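Local structure of biliverdin reductase (Synechocystis sp., 5B3T) at residues L103-A108 and L128-I133; G151-A156 and N230-E235. The protein probably catalyses the NAD(P)H-dependent reduction of the open-chain tetrapyrrole biliverdin to bilirubin, a step of the heme-degrading pathway. All blocks are in the same frame, centred on the assembly; numbering follows the deposited sequence.

Interaction 1 (L103-A108 and L128-I133); sequences LEYPLA and LHVEHI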
loop_
_atom_site.group_PDB
_atom_site.type_symbol
_atom_site.label_atom_id
_atom_site.label_comp_id
_atom_site.label_asym_id
_atom_site.label_seq_id
_atom_site.Cartn_x
_atom_site.Cartn_y
_atom_site.Cartn_z
ATOM N N LEU A 103 1.348 9.459 -0.162
ATOM C CA LEU A 103 0.498 8.419 -0.717
ATOM C C LEU A 103 0.551 7.174 0.151
ATOM O O LEU A 103 1.602 6.826 0.698
ATOM C CB LEU A 103 0.922 8.040 -2.142
ATOM C CG LEU A 103 0.809 9.043 -3.288
ATOM C CD1 LEU A 103 2.188 9.362 -3.833
ATOM C CD2 LEU A 103 -0.086 8.483 -4.386
ATOM N N GLU A 104 -0.594 6.514 0.282
ATOM C CA GLU A 104 -0.603 5.095 0.590
ATOM C C GLU A 104 -0.341 4.348 -0.709
ATOM O O GLU A 104 -1.001 4.610 -1.718
ATOM C CB GLU A 104 -1.944 4.677 1.195
ATOM C CG GLU A 104 -2.002 3.226 1.658
ATOM C CD GLU A 104 -1.186 2.976 2.914
ATOM O OE1 GLU A 104 -0.764 3.960 3.560
ATOM O OE2 GLU A 104 -0.974 1.797 3.264
ATOM N N TYR A 105 0.649 3.458 -0.697
ATOM C CA TYR A 105 1.006 2.681 -1.881
ATOM C C TYR A 105 -0.261 2.081 -2.497
ATOM O O TYR A 105 -1.125 1.603 -1.768
ATOM C CB TYR A 105 2.010 1.587 -1.514
ATOM C CG TYR A 105 2.642 0.916 -2.706
ATOM C CD1 TYR A 105 3.764 1.461 -3.318
ATOM C CD2 TYR A 105 2.110 -0.255 -3.232
ATOM C CE1 TYR A 105 4.341 0.855 -4.414
ATOM C CE2 TYR A 105 2.680 -0.865 -4.331
ATOM C CZ TYR A 105 3.796 -0.309 -4.917
ATOM O OH TYR A 105 4.367 -0.917 -6.010
ATOM N N PRO A 106 -0.381 2.091 -3.837
ATOM C CA PRO A 106 0.587 2.310 -4.921
ATOM C C PRO A 106 1.052 3.741 -5.163
ATOM O O PRO A 106 0.352 4.708 -4.858
ATOM C CB PRO A 106 -0.172 1.813 -6.149
ATOM C CG PRO A 106 -1.582 2.168 -5.847
ATOM C CD PRO A 106 -1.750 1.944 -4.366
ATOM N N LEU A 107 2.250 3.850 -5.743
ATOM C CA LEU A 107 2.787 5.139 -6.160
ATOM C C LEU A 107 2.311 5.513 -7.560
ATOM O O LEU A 107 1.948 6.669 -7.804
ATOM C CB LEU A 107 4.316 5.104 -6.101
ATOM C CG LEU A 107 5.128 6.164 -6.853
ATOM C CD1 LEU A 107 4.829 7.559 -6.327
ATOM C CD2 LEU A 107 6.617 5.852 -6.736
ATOM N N ALA A 108 2.299 4.555 -8.483
ATOM C CA ALA A 108 1.920 4.815 -9.869
ATOM C C ALA A 108 1.654 3.477 -10.552
ATOM O O ALA A 108 1.831 2.407 -9.961
ATOM C CB ALA A 108 3.002 5.608 -10.604
ATOM N N LEU A 128 7.511 14.070 -1.825
ATOM C CA LEU A 128 6.796 12.927 -2.385
ATOM C C LEU A 128 7.123 11.734 -1.500
ATOM O O LEU A 128 8.228 11.186 -1.575
ATOM C CB LEU A 128 7.184 12.659 -3.840
ATOM C CG LEU A 128 6.544 11.411 -4.460
ATOM C CD1 LEU A 128 5.030 11.550 -4.527
ATOM C CD2 LEU A 128 7.115 11.139 -5.840
ATOM N N HIS A 129 6.172 11.348 -0.655
ATOM C CA HIS A 129 6.383 10.341 0.373
ATOM C C HIS A 129 5.342 9.242 0.219
ATOM O O HIS A 129 4.145 9.527 0.118
ATOM C CB HIS A 129 6.301 10.975 1.764
ATOM C CG HIS A 129 6.412 9.995 2.890
ATOM N ND1 HIS A 129 7.552 9.260 3.129
ATOM C CD2 HIS A 129 5.527 9.645 3.853
ATOM C CE1 HIS A 129 7.361 8.492 4.188
ATOM N NE2 HIS A 129 6.141 8.707 4.645
ATOM N N VAL A 130 5.800 7.992 0.195
ATOM C CA VAL A 130 4.928 6.838 0.019
ATOM C C VAL A 130 5.230 5.828 1.116
ATOM O O VAL A 130 6.397 5.501 1.361
ATOM C CB VAL A 130 5.107 6.185 -1.365
ATOM C CG1 VAL A 130 4.169 4.989 -1.517
ATOM C CG2 VAL A 130 4.873 7.197 -2.472
ATOM N N GLU A 131 4.183 5.337 1.772
ATOM C CA GLU A 131 4.292 4.202 2.674
ATOM C C GLU A 131 3.219 3.181 2.325
ATOM O O GLU A 131 2.281 3.456 1.571
ATOM C CB GLU A 131 4.170 4.621 4.147
ATOM C CG GLU A 131 5.487 4.568 4.923
ATOM C CD GLU A 131 6.078 3.163 5.039
ATOM O OE1 GLU A 131 5.416 2.177 4.645
ATOM O OE2 GLU A 131 7.219 3.043 5.534
ATOM N N HIS A 132 3.373 1.984 2.887
ATOM C CA HIS A 132 2.448 0.873 2.657
ATOM C C HIS A 132 2.172 0.251 4.024
ATOM O O HIS A 132 2.837 -0.706 4.429
ATOM C CB HIS A 132 3.035 -0.131 1.675
ATOM C CG HIS A 132 2.031 -1.085 1.107
ATOM N ND1 HIS A 132 2.390 -2.181 0.354
ATOM C CD2 HIS A 132 0.678 -1.104 1.179
ATOM C CE1 HIS A 132 1.303 -2.835 -0.014
ATOM N NE2 HIS A 132 0.251 -2.202 0.474
ATOM N N ILE A 133 1.187 0.809 4.733
ATOM C CA ILE A 133 0.918 0.459 6.120
ATOM C C ILE A 133 -0.442 -0.204 6.288
ATOM O O ILE A 133 -0.604 -1.090 7.134
ATOM C CB ILE A 133 1.030 1.704 7.029
ATOM C CG1 ILE A 133 2.434 2.302 6.941
ATOM C CG2 ILE A 133 0.693 1.364 8.477
ATOM C CD1 ILE A 133 2.573 3.654 7.610
#

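Interaction 2 (G151-A156 and N230-E235); sequences GEVFYA and NGLKAE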
loop_
_atom_site.group_PDB
_atom_site.type_symbol
_atom_site.label_atom_id
_atom_site.label_comp_id
_atom_site.label_asym_id
_atom_site.label_seq_id
_atom_site.Cartn_x
_atom_site.Cartn_y
_atom_site.Cartn_z
ATOM N N GLY A 151 17.722 -17.237 10.671
ATOM C CA GLY A 151 18.811 -17.610 9.784
ATOM C C GLY A 151 18.510 -17.331 8.319
ATOM O O GLY A 151 17.782 -16.399 7.967
ATOM N N GLU A 152 19.087 -18.160 7.449
ATOM C CA GLU A 152 18.906 -17.985 6.011
ATOM C C GLU A 152 17.488 -18.373 5.615
ATOM O O GLU A 152 17.093 -19.537 5.750
ATOM C CB GLU A 152 19.922 -18.821 5.235
ATOM C CG GLU A 152 19.893 -18.568 3.731
ATOM C CD GLU A 152 20.677 -19.600 2.941
ATOM O OE1 GLU A 152 21.020 -20.657 3.511
ATOM O OE2 GLU A 152 20.955 -19.351 1.748
ATOM N N VAL A 153 16.727 -17.403 5.118
ATOM C CA VAL A 153 15.359 -17.646 4.675
ATOM C C VAL A 153 15.401 -18.254 3.279
ATOM O O VAL A 153 15.965 -17.663 2.351
ATOM C CB VAL A 153 14.537 -16.350 4.692
ATOM C CG1 VAL A 153 13.079 -16.639 4.363
ATOM C CG2 VAL A 153 14.665 -15.662 6.043
ATOM N N PHE A 154 14.807 -19.440 3.126
ATOM C CA PHE A 154 14.847 -20.164 1.863
ATOM C C PHE A 154 13.482 -20.409 1.237
ATOM O O PHE A 154 13.425 -20.722 0.043
ATOM C CB PHE A 154 15.554 -21.519 2.041
ATOM C CG PHE A 154 14.951 -22.386 3.112
ATOM C CD1 PHE A 154 13.877 -23.217 2.829
ATOM C CD2 PHE A 154 15.466 -22.379 4.401
ATOM C CE1 PHE A 154 13.321 -24.015 3.813
ATOM C CE2 PHE A 154 14.914 -23.180 5.389
ATOM C CZ PHE A 154 13.841 -23.996 5.095
ATOM N N TYR A 155 12.394 -20.281 1.992
ATOM C CA TYR A 155 11.066 -20.563 1.465
ATOM C C TYR A 155 10.057 -19.693 2.195
ATOM O O TYR A 155 10.015 -19.695 3.428
ATOM C CB TYR A 155 10.719 -22.047 1.624
ATOM C CG TYR A 155 9.447 -22.489 0.930
ATOM C CD1 TYR A 155 9.127 -22.034 -0.343
ATOM C CD2 TYR A 155 8.582 -23.390 1.539
ATOM C CE1 TYR A 155 7.967 -22.449 -0.982
ATOM C CE2 TYR A 155 7.424 -23.812 0.910
ATOM C CZ TYR A 155 7.120 -23.339 -0.350
ATOM O OH TYR A 155 5.968 -23.758 -0.979
ATOM N N ALA A 156 9.261 -18.946 1.435
ATOM C CA ALA A 156 8.243 -18.078 2.002
ATOM C C ALA A 156 6.974 -18.188 1.173
ATOM O O ALA A 156 7.025 -18.389 -0.043
ATOM C CB ALA A 156 8.700 -16.616 2.061
ATOM N N ASN A 230 19.610 -14.044 -3.077
ATOM C CA ASN A 230 20.240 -14.770 -1.989
ATOM C C ASN A 230 19.602 -16.137 -1.754
ATOM O O ASN A 230 19.837 -16.749 -0.706
ATOM C CB ASN A 230 20.213 -13.920 -0.718
ATOM C CG ASN A 230 20.847 -12.558 -0.924
ATOM O OD1 ASN A 230 21.495 -12.310 -1.942
ATOM N ND2 ASN A 230 20.658 -11.666 0.038
ATOM N N GLY A 231 18.803 -16.624 -2.707
ATOM C CA GLY A 231 18.336 -17.995 -2.730
ATOM C C GLY A 231 16.870 -18.188 -2.403
ATOM O O GLY A 231 16.339 -19.282 -2.641
ATOM N N LEU A 232 16.198 -17.170 -1.867
ATOM C CA LEU A 232 14.827 -17.345 -1.404
ATOM C C LEU A 232 13.887 -17.656 -2.561
ATOM O O LEU A 232 13.914 -16.990 -3.600
ATOM C CB LEU A 232 14.348 -16.091 -0.674
ATOM C CG LEU A 232 12.860 -16.058 -0.310
ATOM C CD1 LEU A 232 12.495 -17.184 0.647
ATOM C CD2 LEU A 232 12.482 -14.713 0.277
ATOM N N LYS A 233 13.065 -18.685 -2.377
ATOM C CA LYS A 233 11.940 -18.971 -3.257
ATOM C C LYS A 233 10.662 -18.554 -2.540
ATOM O O LYS A 233 10.371 -19.053 -1.447
ATOM C CB LYS A 233 11.894 -20.453 -3.625
ATOM C CG LYS A 233 10.557 -20.900 -4.192
ATOM C CD LYS A 233 10.279 -20.240 -5.530
ATOM C CE LYS A 233 9.592 -21.206 -6.471
ATOM N NZ LYS A 233 9.989 -20.999 -7.890
ATOM N N ALA A 234 9.911 -17.641 -3.146
ATOM C CA ALA A 234 8.710 -17.094 -2.531
ATOM C C ALA A 234 7.506 -17.334 -3.429
ATOM O O ALA A 234 7.597 -17.222 -4.655
ATOM C CB ALA A 234 8.862 -15.595 -2.253
ATOM N N GLU A 235 6.382 -17.668 -2.805
ATOM C CA GLU A 235 5.105 -17.806 -3.485
ATOM C C GLU A 235 4.198 -16.677 -3.017
ATOM O O GLU A 235 4.066 -16.446 -1.811
ATOM C CB GLU A 235 4.471 -19.168 -3.188
ATOM C CG GLU A 235 5.381 -20.349 -3.489
ATOM C CD GLU A 235 4.851 -21.650 -2.919
ATOM O OE1 GLU A 235 3.931 -21.598 -2.078
ATOM O OE2 GLU A 235 5.362 -22.723 -3.300
HETATM O O HOH W 1 18.031 -18.796 0.665
HETATM O O HOH W 2 15.413 -21.562 -1.536
#

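Interaction 1 (L103-A108 and L128-I133)
Val130 sets its CG2 methyl against two leucines of the neighbouring segment, 3.7 Å from Leu103 CD1 and slightly farther from Leu107 CD1, while Leu128 CD1 closes on the same Leu103 methyl. This is the tight side of the contact, an apolar cluster that Leu117 of helix 111-124 and Leu312 of helix 309-325 help to cover. The other branch, Val130 CG1, lies anti to the backbone N (chi1 -179°), which carries it to the edge of the Tyr105 ring, 4.0 Å from Tyr105 CD1. Behind the side chains run parallel-strand hydrogen bonds: Leu103 N gives to His129 O at 2.8 Å, Glu131 N to Leu103 O, and Tyr105 N to Glu131 O. The strands belong to a right-handed beta-alpha-beta unit of the NAD-binding Rossmann fold, joined through helix 111-124, with 128-131 at the border of the sheet. Where the pairing ends, a side chain takes over: Glu104, bent at chi2 (72°), swings its carboxylate back so that OE2 receives Ile133 N at 2.8 Å on the syn side; Glu134 N binds the same oxygen, so two backbone amides hold it. With an alanine at Glu104 the amides of Ile133 and Glu134 would probably be left without this shared acceptor, and the turn after the strand would be less firmly held. Glu104 OE2 also lies at the edge of the His132 ring, while Tyr105 CB sits over a face in a CH-pi contact, 4.1 Å from the ring centroid. Tyr105, an NADP(+)-binding residue, meets His132 obliquely, with ring planes at 34°; His132 ND1 itself bonds to Ser187. The looser, partly exposed side is marked by Glu131, whose carboxylate turns back to accept His132 N at OE1, 2.7 Å away.

Interaction 2 (G151-A156 and N230-E235)
The Tyr155 ring meets Glu235 at its edge: OE2 of Glu235 lies near the ring plane and accepts the bond from Tyr155 OH at 2.6 Å. The carboxylate stands perpendicular to the ring (90°) and is approached from above its own plane, while its other oxygen, OE1, forms a salt bridge with Arg157. Lys233 O sits at another point on the ring's edge, 3.4 Å from Tyr155 CD1. Beneath these side chains, strands 153-163 and 233-241 run parallel as neighbours in the mixed sheet of the C-terminal alpha/beta domain, with Ala156 N bonded to Lys233 O and Glu235 N to Ala156 O. On the far strand edge, Phe154 and Tyr155 both face His254, a classic beta bulge. Leu232 fills the buried side: with CG anti to its backbone N (chi1 172°), CD1 reaches 3.4 Å from Tyr155 N and lies beside Val153 CG1 at 3.8 Å. Toward the exposed start of the pairing, waters extend it: one donates to Gly231 O and to Phe154 O, each at 2.7 Å, the latter also accepting Lys233 N, and another lies within hydrogen-bonding distance of Val153 O and Asn230 O.

Overall arrangement
Both contacts pair parallel strands, yet they belong to different domains and share no element; their centres lie about 26 Å apart. Interaction 1 is deeply buried near the middle of the chain, where a short helical crossover links neighbouring strands and the strand ends lead into the NADP(+) site. The centre of interaction 2 lies about 23 Å from that of the chain, away from the annotated sites, and the contact joins strands separated by a much longer excursion of helix and strand. Their chemistry follows: leucine and valine methyls and a carboxylate gripping backbone amides in interaction 1, against a tyrosine-glutamate bond and bound waters in interaction 2, where the apolar packing centres on the face of Leu232, Ala156 and Ala234.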